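Long-range contacts in FtsZ-like protein of unknown function (Nostoc punctiforme, PDB 3C8L), which is of unknown function, an FtsZ-like member of the Lin0512 family of conserved hypothetical proteins found in the crystal as an assembly of four chains: residues M13-H18 / M108-A113; M54-Q59 / L77-K82; V62-Q67 / G90-G95. One frame throughout, in Å; residues are numbered along the deposited sequence. Where two conformers were deposited one is given.

Contact 1. Residues M13-H18 / M108-A113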
loop_
_atom_site.group_PDB
_atom_site.type_symbol
_atom_site.label_atom_id
_atom_site.label_comp_id
_atom_site.label_asym_id
_atom_site.label_seq_id
_atom_site.Cartn_x
_atom_site.Cartn_y
_atom_site.Cartn_z
HETATM N N MSE A 13 1.885 -6.988 1.937
HETATM C CA MSE A 13 1.389 -7.426 3.241
HETATM C C MSE A 13 -0.086 -7.812 3.096
HETATM O O MSE A 13 -0.833 -7.129 2.384
HETATM C CB MSE A 13 1.509 -6.277 4.261
HETATM C CG MSE A 13 1.007 -6.597 5.667
HETATM SE SE MSE A 13 1.196 -5.160 6.921
HETATM C CE MSE A 13 0.111 -3.990 6.102
ATOM N N GLY A 14 -0.498 -8.847 3.814
ATOM C CA GLY A 14 -1.882 -9.318 3.820
ATOM C C GLY A 14 -2.284 -9.655 5.245
ATOM O O GLY A 14 -1.463 -10.096 6.050
ATOM N N ILE A 15 -3.551 -9.433 5.546
ATOM C CA ILE A 15 -4.045 -9.590 6.887
ATOM C C ILE A 15 -5.334 -10.373 6.971
ATOM O O ILE A 15 -6.263 -10.092 6.227
ATOM C CB ILE A 15 -4.298 -8.180 7.519
ATOM C CG1 ILE A 15 -3.062 -7.267 7.360
ATOM C CG2 ILE A 15 -4.715 -8.310 9.004
ATOM C CD1 ILE A 15 -3.268 -5.813 7.778
ATOM N N ASP A 16 -5.337 -11.352 7.874
ATOM C CA ASP A 16 -6.532 -12.133 8.237
ATOM C C ASP A 16 -7.001 -11.499 9.541
ATOM O O ASP A 16 -6.431 -11.785 10.589
ATOM C CB ASP A 16 -6.164 -13.604 8.493
ATOM C CG ASP A 16 -7.220 -14.356 9.289
ATOM O OD1 ASP A 16 -8.428 -13.997 9.181
ATOM O OD2 ASP A 16 -6.835 -15.332 9.994
ATOM N N GLN A 17 -8.025 -10.656 9.498
ATOM C CA GLN A 17 -8.477 -9.966 10.709
ATOM C C GLN A 17 -9.298 -10.836 11.646
ATOM O O GLN A 17 -9.372 -10.559 12.832
ATOM C CB GLN A 17 -9.259 -8.694 10.363
ATOM C CG GLN A 17 -8.439 -7.682 9.585
ATOM C CD GLN A 17 -9.017 -6.281 9.573
ATOM O OE1 GLN A 17 -9.906 -5.942 10.362
ATOM N NE2 GLN A 17 -8.478 -5.432 8.713
ATOM N N HIS A 18 -9.898 -11.898 11.145
ATOM C CA HIS A 18 -10.746 -12.734 12.021
ATOM C C HIS A 18 -10.008 -13.805 12.808
ATOM O O HIS A 18 -10.478 -14.210 13.884
ATOM C CB HIS A 18 -11.892 -13.328 11.252
ATOM C CG HIS A 18 -12.690 -12.300 10.528
ATOM N ND1 HIS A 18 -13.094 -11.124 11.120
ATOM C CD2 HIS A 18 -13.220 -12.301 9.285
ATOM C CE1 HIS A 18 -13.791 -10.419 10.246
ATOM N NE2 HIS A 18 -13.895 -11.117 9.132
HETATM N N MSE A 108 -5.206 -11.556 15.048
HETATM C CA MSE A 108 -5.212 -11.069 13.657
HETATM C C MSE A 108 -3.852 -11.536 13.176
HETATM O O MSE A 108 -2.844 -11.327 13.861
HETATM C CB MSE A 108 -5.325 -9.556 13.456
HETATM C CG MSE A 108 -6.638 -8.950 13.808
HETATM SE SE MSE A 108 -6.823 -7.205 12.990
HETATM C CE MSE A 108 -5.745 -6.286 14.209
ATOM N N LEU A 109 -3.823 -12.147 11.996
ATOM C CA LEU A 109 -2.605 -12.678 11.417
ATOM C C LEU A 109 -2.149 -11.836 10.241
ATOM O O LEU A 109 -2.930 -11.579 9.307
ATOM C CB LEU A 109 -2.825 -14.127 10.955
ATOM C CG LEU A 109 -3.469 -15.065 11.995
ATOM C CD1 LEU A 109 -3.609 -16.487 11.396
ATOM C CD2 LEU A 109 -2.681 -15.104 13.292
ATOM N N ILE A 110 -0.873 -11.461 10.264
ATOM C CA ILE A 110 -0.283 -10.643 9.228
ATOM C C ILE A 110 0.825 -11.406 8.515
ATOM O O ILE A 110 1.752 -11.923 9.144
ATOM C CB ILE A 110 0.247 -9.303 9.795
ATOM C CG1 ILE A 110 -0.847 -8.565 10.569
ATOM C CG2 ILE A 110 0.796 -8.487 8.634
ATOM C CD1 ILE A 110 -0.368 -7.325 11.270
ATOM N N ALA A 111 0.688 -11.535 7.190
ATOM C CA ALA A 111 1.656 -12.173 6.332
ATOM C C ALA A 111 2.377 -11.158 5.460
ATOM O O ALA A 111 1.814 -10.118 5.130
ATOM C CB ALA A 111 0.949 -13.180 5.346
ATOM N N ILE A 112 3.597 -11.529 5.111
ATOM C CA ILE A 112 4.421 -10.814 4.159
ATOM C C ILE A 112 4.670 -11.739 2.972
ATOM O O ILE A 112 4.903 -12.936 3.159
ATOM C CB ILE A 112 5.774 -10.453 4.773
ATOM C CG1 ILE A 112 5.561 -9.435 5.885
ATOM C CG2 ILE A 112 6.761 -9.919 3.714
ATOM C CD1 ILE A 112 6.765 -9.253 6.692
ATOM N N ALA A 113 4.617 -11.193 1.754
ATOM C CA ALA A 113 4.960 -11.933 0.550
ATOM C C ALA A 113 5.996 -11.142 -0.258
ATOM O O ALA A 113 5.903 -9.924 -0.387
ATOM C CB ALA A 113 3.738 -12.246 -0.361
#
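Strand 13-16 and strand 108-113 run antiparallel, their short axes 4.7 Å apart at closest approach and their directions 158° apart. Gly14 and Ala111 form one hydrogen-bonded pair, with Ala111 N to Gly14 O at 2.8 Å. Asp16 and Leu109 form the next, with Asp16 N to Leu109 O also at 2.8 Å. Each of these pairs makes two bonds, one each way, four in all. Ile15 with Ile110 is the non-hydrogen-bonded pair between them, and Met13 with Ile112 the next one beyond Gly14. CA-H...O contacts supplement the four bonds, as from Ile15 CA to Leu109 O at 3.3 Å.

This pairing joins the N-terminal strand 4-16 to strand 107-120 in a mixed four-stranded sheet. Helix 22-34 lies against the face bearing Leu109 and Ala111; the face bearing Met13, Ile15 and Ile110 meets other subunits.

On that second face, Met13 sends CG anti to its own N (chi1 179°), bringing it to 3.5 Å from Ile110 CG2, with SE beside the same methyl. Ile15 and Ile110 lie alongside each other, CG1 to CG1 at 4.1 Å. Where the first strand ends, Met108, in the conformer given, rests CG 3.3 Å from Gln17 O and its selenium follows the aliphatic part of Gln17, while Gln17 NE2 bonds Asn37 O of the third subunit. On the face bearing Leu109 and Ala111, Asp16 runs beside Leu109, OD2 to CD1 3.7 Å; OD1 accepts the backbone N-H of Gly19 and OD2 that of Glu21.

Contact 2. Residues M54-Q59 / L77-K82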
loop_
_atom_site.group_PDB
_atom_site.type_symbol
_atom_site.label_atom_id
_atom_site.label_comp_id
_atom_site.label_asym_id
_atom_site.label_seq_id
_atom_site.Cartn_x
_atom_site.Cartn_y
_atom_site.Cartn_z
HETATM N N MSE A 54 7.456 -16.849 -17.625
HETATM C CA MSE A 54 8.321 -16.327 -16.588
HETATM C C MSE A 54 8.323 -17.190 -15.351
HETATM O O MSE A 54 7.314 -17.789 -15.002
HETATM C CB MSE A 54 7.990 -14.895 -16.191
HETATM C CG MSE A 54 8.142 -13.912 -17.313
HETATM SE SE MSE A 54 8.250 -12.143 -16.639
HETATM C CE MSE A 54 6.622 -12.225 -15.506
ATOM N N ILE A 55 9.470 -17.217 -14.691
ATOM C CA ILE A 55 9.662 -17.964 -13.472
ATOM C C ILE A 55 9.267 -16.997 -12.361
ATOM O O ILE A 55 9.806 -15.868 -12.293
ATOM C CB ILE A 55 11.143 -18.377 -13.287
ATOM C CG1 ILE A 55 11.533 -19.351 -14.403
ATOM C CG2 ILE A 55 11.307 -18.983 -11.932
ATOM C CD1 ILE A 55 13.017 -19.607 -14.485
ATOM N N ILE A 56 8.319 -17.412 -11.532
ATOM C CA ILE A 56 7.867 -16.591 -10.425
ATOM C C ILE A 56 8.003 -17.374 -9.126
ATOM O O ILE A 56 7.375 -18.405 -8.943
ATOM C CB ILE A 56 6.418 -16.106 -10.611
ATOM C CG1 ILE A 56 6.252 -15.433 -11.989
ATOM C CG2 ILE A 56 6.065 -15.141 -9.465
ATOM C CD1 ILE A 56 4.823 -14.948 -12.272
ATOM N N GLU A 57 8.833 -16.884 -8.212
ATOM C CA GLU A 57 9.026 -17.506 -6.919
ATOM C C GLU A 57 8.367 -16.621 -5.862
ATOM O O GLU A 57 8.631 -15.409 -5.802
ATOM C CB GLU A 57 10.507 -17.643 -6.582
ATOM C CG GLU A 57 11.304 -18.580 -7.446
ATOM C CD GLU A 57 12.809 -18.540 -7.034
ATOM O OE1 GLU A 57 13.172 -17.864 -6.041
ATOM O OE2 GLU A 57 13.565 -19.136 -7.747
ATOM N N VAL A 58 7.600 -17.248 -4.976
ATOM C CA VAL A 58 6.903 -16.545 -3.925
ATOM C C VAL A 58 7.455 -16.993 -2.581
ATOM O O VAL A 58 7.553 -18.197 -2.331
ATOM C CB VAL A 58 5.384 -16.804 -3.973
ATOM C CG1 VAL A 58 4.660 -16.012 -2.880
ATOM C CG2 VAL A 58 4.829 -16.446 -5.340
ATOM N N GLN A 59 7.843 -16.024 -1.740
ATOM C CA GLN A 59 8.332 -16.276 -0.394
ATOM C C GLN A 59 7.350 -15.621 0.567
ATOM O O GLN A 59 7.158 -14.394 0.496
ATOM C CB GLN A 59 9.722 -15.646 -0.210
ATOM C CG GLN A 59 10.319 -15.856 1.172
ATOM C CD GLN A 59 11.534 -14.976 1.470
ATOM O OE1 GLN A 59 11.980 -14.200 0.631
ATOM N NE2 GLN A 59 12.071 -15.117 2.676
ATOM N N LEU A 77 -1.464 -15.642 -8.440
ATOM C CA LEU A 77 -0.656 -15.209 -9.566
ATOM C C LEU A 77 -1.369 -15.551 -10.856
ATOM O O LEU A 77 -1.820 -16.699 -11.041
ATOM C CB LEU A 77 0.710 -15.867 -9.533
ATOM C CG LEU A 77 1.637 -15.579 -8.349
ATOM C CD1 LEU A 77 2.832 -16.509 -8.392
ATOM C CD2 LEU A 77 2.069 -14.110 -8.298
ATOM N N PRO A 78 -1.474 -14.565 -11.765
ATOM C CA PRO A 78 -2.180 -14.746 -13.000
ATOM C C PRO A 78 -1.533 -15.634 -14.069
ATOM O O PRO A 78 -2.216 -16.094 -14.957
ATOM C CB PRO A 78 -2.310 -13.286 -13.523
ATOM C CG PRO A 78 -1.170 -12.565 -12.942
ATOM C CD PRO A 78 -0.994 -13.165 -11.601
ATOM N N PHE A 79 -0.252 -15.913 -13.955
ATOM C CA PHE A 79 0.456 -16.692 -14.943
ATOM C C PHE A 79 1.820 -17.005 -14.376
ATOM O O PHE A 79 2.171 -16.570 -13.261
ATOM C CB PHE A 79 0.626 -15.874 -16.226
ATOM C CG PHE A 79 1.168 -14.501 -15.998
ATOM C CD1 PHE A 79 2.487 -14.283 -15.619
ATOM C CD2 PHE A 79 0.337 -13.390 -16.172
ATOM C CE1 PHE A 79 2.948 -12.985 -15.380
ATOM C CE2 PHE A 79 0.807 -12.114 -15.973
ATOM C CZ PHE A 79 2.094 -11.910 -15.561
ATOM N N GLY A 80 2.563 -17.799 -15.145
ATOM C CA GLY A 80 3.945 -18.128 -14.839
ATOM C C GLY A 80 4.205 -19.531 -14.317
ATOM O O GLY A 80 3.283 -20.294 -14.032
ATOM N N ARG A 81 5.490 -19.833 -14.163
ATOM C CA ARG A 81 6.006 -21.109 -13.641
ATOM C C ARG A 81 6.277 -20.761 -12.195
ATOM O O ARG A 81 7.295 -20.119 -11.886
ATOM C CB ARG A 81 7.240 -21.505 -14.418
ATOM C CG ARG A 81 6.942 -21.764 -15.891
ATOM C CD ARG A 81 8.171 -22.084 -16.713
ATOM N NE ARG A 81 7.801 -22.327 -18.092
ATOM C CZ ARG A 81 8.656 -22.664 -19.057
ATOM N NH1 ARG A 81 9.943 -22.860 -18.810
ATOM N NH2 ARG A 81 8.180 -22.857 -20.262
ATOM N N LYS A 82 5.374 -21.223 -11.328
ATOM C CA LYS A 82 5.284 -20.757 -9.943
ATOM C C LYS A 82 5.748 -21.677 -8.859
ATOM O O LYS A 82 5.443 -22.872 -8.894
ATOM C CB LYS A 82 3.787 -20.528 -9.608
ATOM C CG LYS A 82 2.994 -19.733 -10.578
ATOM C CD LYS A 82 1.483 -19.737 -10.267
ATOM C CE LYS A 82 0.629 -19.218 -11.365
ATOM N NZ LYS A 82 -0.820 -19.404 -11.029
#
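This is a parallel strand pairing, extended by apolar packing from the loop that leads into the second strand, at the end of the sheet where strands 55-62 and 81-94 begin. Two nearly straight hydrogen bonds set the register: Arg81 N to Met54 O at 2.9 Å, with an angle of 176° at the hydrogen, and Ile56 N to Arg81 O, also 2.9 Å. Arg81 thus bonds on both sides of Ile55, its bridge partner.

Ile56 carries the packing with both branches. CG2 slides past Leu77, 3.7 Å from CD1, and that same leucine methyl reaches Val58 CG2 at 3.6 Å. The Ile56 and Phe79 side chains cross at about a right angle, Ile56 CD1 approaching the ring obliquely; the same methyl lies 3.3 Å from the backbone O of Phe79. Phe79 has CG between its own N and carbonyl carbon (chi1 50°), and the bent Met54 chain, in the conformer given, brings CE to the ring edge, 3.8 Å from CE1. Gly80 has a phi of 106°, and a CB here would collide with Ile56 CD1. Lys82 NZ folds back to Leu77 O at 2.9 Å and also bonds Leu74 O, tying the new strand to the end of helix 70-74. Val30 of helix 22-34 touches both Val58 and Leu77. Two adjacent parallel strands with helix 70-74 between them in the chain make this a beta-alpha-beta crossover.

Contact 3. Residues V62-Q67 / G90-G95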
loop_
_atom_site.group_PDB
_atom_site.type_symbol
_atom_site.label_atom_id
_atom_site.label_comp_id
_atom_site.label_asym_id
_atom_site.label_seq_id
_atom_site.Cartn_x
_atom_site.Cartn_y
_atom_site.Cartn_z
ATOM N N VAL A 62 4.568 -15.839 7.731
ATOM C CA VAL A 62 3.288 -15.639 8.392
ATOM C C VAL A 62 3.246 -16.512 9.651
ATOM O O VAL A 62 3.984 -17.498 9.733
ATOM C CB VAL A 62 2.131 -16.111 7.409
ATOM C CG1 VAL A 62 2.256 -17.633 7.103
ATOM C CG2 VAL A 62 0.743 -15.797 7.913
ATOM N N PRO A 63 2.409 -16.148 10.642
ATOM C CA PRO A 63 2.243 -17.065 11.770
ATOM C C PRO A 63 1.540 -18.353 11.286
ATOM O O PRO A 63 0.736 -18.312 10.353
ATOM C CB PRO A 63 1.400 -16.272 12.770
ATOM C CG PRO A 63 1.433 -14.864 12.298
ATOM C CD PRO A 63 1.720 -14.866 10.867
ATOM N N TYR A 64 1.858 -19.466 11.936
ATOM C CA TYR A 64 1.276 -20.785 11.623
ATOM C C TYR A 64 1.495 -21.122 10.147
ATOM O O TYR A 64 0.543 -21.477 9.431
ATOM C CB TYR A 64 -0.209 -20.804 11.981
ATOM C CG TYR A 64 -0.513 -20.254 13.346
ATOM C CD1 TYR A 64 -0.192 -20.970 14.490
ATOM C CD2 TYR A 64 -1.138 -19.032 13.504
ATOM C CE1 TYR A 64 -0.461 -20.457 15.750
ATOM C CE2 TYR A 64 -1.420 -18.511 14.744
ATOM C CZ TYR A 64 -1.082 -19.225 15.869
ATOM O OH TYR A 64 -1.366 -18.748 17.126
ATOM N N PRO A 65 2.753 -21.067 9.679
ATOM C CA PRO A 65 3.008 -21.298 8.255
ATOM C C PRO A 65 2.559 -22.681 7.781
ATOM O O PRO A 65 2.206 -22.868 6.623
ATOM C CB PRO A 65 4.523 -21.132 8.143
ATOM C CG PRO A 65 5.012 -21.446 9.486
ATOM C CD PRO A 65 4.018 -20.868 10.405
ATOM N N GLU A 66 2.585 -23.649 8.682
ATOM C CA GLU A 66 2.154 -25.016 8.380
ATOM C C GLU A 66 0.672 -25.136 8.004
ATOM O O GLU A 66 0.263 -26.178 7.492
ATOM C CB GLU A 66 2.457 -25.967 9.570
ATOM C CG GLU A 66 1.681 -25.708 10.872
ATOM C CD GLU A 66 2.115 -24.531 11.742
ATOM O OE1 GLU A 66 3.110 -23.853 11.403
ATOM O OE2 GLU A 66 1.440 -24.277 12.768
ATOM N N GLN A 67 -0.117 -24.093 8.263
ATOM C CA GLN A 67 -1.542 -24.066 7.948
ATOM C C GLN A 67 -1.844 -23.402 6.601
ATOM O O GLN A 67 -3.002 -23.332 6.211
ATOM C CB GLN A 67 -2.335 -23.352 9.044
ATOM C CG GLN A 67 -2.367 -24.092 10.385
ATOM C CD GLN A 67 -3.127 -23.351 11.451
ATOM O OE1 GLN A 67 -4.019 -22.528 11.159
ATOM N NE2 GLN A 67 -2.747 -23.576 12.703
ATOM N N GLY A 90 6.086 -12.720 9.819
ATOM C CA GLY A 90 4.920 -11.876 9.835
ATOM C C GLY A 90 4.674 -11.385 11.265
ATOM O O GLY A 90 5.630 -11.044 11.996
HETATM N N MSE A 91 3.410 -11.317 11.666
HETATM C CA MSE A 91 3.104 -10.866 13.016
HETATM C C MSE A 91 1.702 -11.298 13.448
HETATM O O MSE A 91 0.824 -11.483 12.605
HETATM C CB MSE A 91 3.189 -9.325 13.102
HETATM C CG MSE A 91 3.295 -8.757 14.511
HETATM SE SE MSE A 91 3.758 -6.881 14.566
HETATM C CE MSE A 91 2.011 -6.337 14.462
ATOM N N ILE A 92 1.522 -11.528 14.746
ATOM C CA ILE A 92 0.204 -11.782 15.327
ATOM C C ILE A 92 -0.165 -10.527 16.155
ATOM O O ILE A 92 0.633 -10.062 16.977
ATOM C CB ILE A 92 0.179 -12.953 16.314
ATOM C CG1 ILE A 92 0.526 -14.246 15.576
ATOM C CG2 ILE A 92 -1.204 -13.029 16.983
ATOM C CD1 ILE A 92 0.689 -15.492 16.487
ATOM N N VAL A 93 -1.360 -9.980 15.932
ATOM C CA VAL A 93 -1.862 -8.897 16.765
ATOM C C VAL A 93 -2.896 -9.596 17.696
ATOM O O VAL A 93 -3.886 -10.162 17.217
ATOM C CB VAL A 93 -2.541 -7.793 15.965
ATOM C CG1 VAL A 93 -3.067 -6.725 16.912
ATOM C CG2 VAL A 93 -1.571 -7.209 14.930
ATOM N N GLN A 94 -2.621 -9.575 19.002
ATOM C CA GLN A 94 -3.500 -10.146 20.025
ATOM C C GLN A 94 -4.589 -9.179 20.429
ATOM O O GLN A 94 -4.345 -7.996 20.664
ATOM C CB GLN A 94 -2.703 -10.436 21.301
ATOM C CG GLN A 94 -1.714 -11.555 21.206
ATOM C CD GLN A 94 -2.376 -12.917 21.131
ATOM O OE1 GLN A 94 -3.543 -13.083 21.511
ATOM N NE2 GLN A 94 -1.636 -13.900 20.664
ATOM N N GLY A 95 -5.806 -9.672 20.560
ATOM C CA GLY A 95 -6.887 -8.814 20.990
ATOM C C GLY A 95 -8.150 -9.644 21.124
ATOM O O GLY A 95 -8.420 -10.504 20.291
#
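Pro63 and Ile92 slide past each other in opposite directions, the proline ring flanking the isoleucine chain where the loop leaving strand 55-62 meets the later part of strand 81-94. Both elements belong to the beta-alpha-beta unit that encloses helix 70-74, but no hydrogen bond links the two segments here, and side-chain packing joins them. Ile92 sets CG1 opposite its carbonyl carbon (chi1 -64°), directed at Pro63, so that CG1 lies 3.5 Å from Pro63 CG, tighter than usual van der Waals contact, and 3.6 Å from Pro63 CB. The same Pro63 CG also approaches the backbone, 3.4 Å from Met91 O. Replacing Pro63 by an alanine would probably open a gap beside Ile92 CG1 and Met91 O, because CG and CD of the ring fill that place.

Tyr64 crosses Ile92 at about a right angle, and Ile92 CD1 approaches the Tyr64 ring obliquely, 4.1 Å from Tyr64 CE2. The phenol is fixed at its far end by a hydrogen bond with Glu107, and Pro22 of helix 22-34 also touches Tyr64. Just before residues 91-94 of the strand, Gly90 has a phi of 67° and lets the chains come close: a CB on it would sit only 3.2 Å from Val62 CA.

Overall arrangement
From the N terminus, strand 4-16 supplies the first half of contact 1, whose second half comes only on strand 107-120; the loop it closes holds contacts 2 and 3 entirely. Within it, strand 55-62 starts with contact 2 and runs out into contact 3, and strand 81-94 does the same, so these two cross along the chain with their segments alternating. Their centres lie about 24 Å apart, on opposite sides of the chain's centre. Contact 3 instead lies about 8 Å, centre to centre, from contact 1, joined by backbone bonds between Met91, Val93 and strand 107-120. Together they tie the crossover unit and both terminal strands into one sheet.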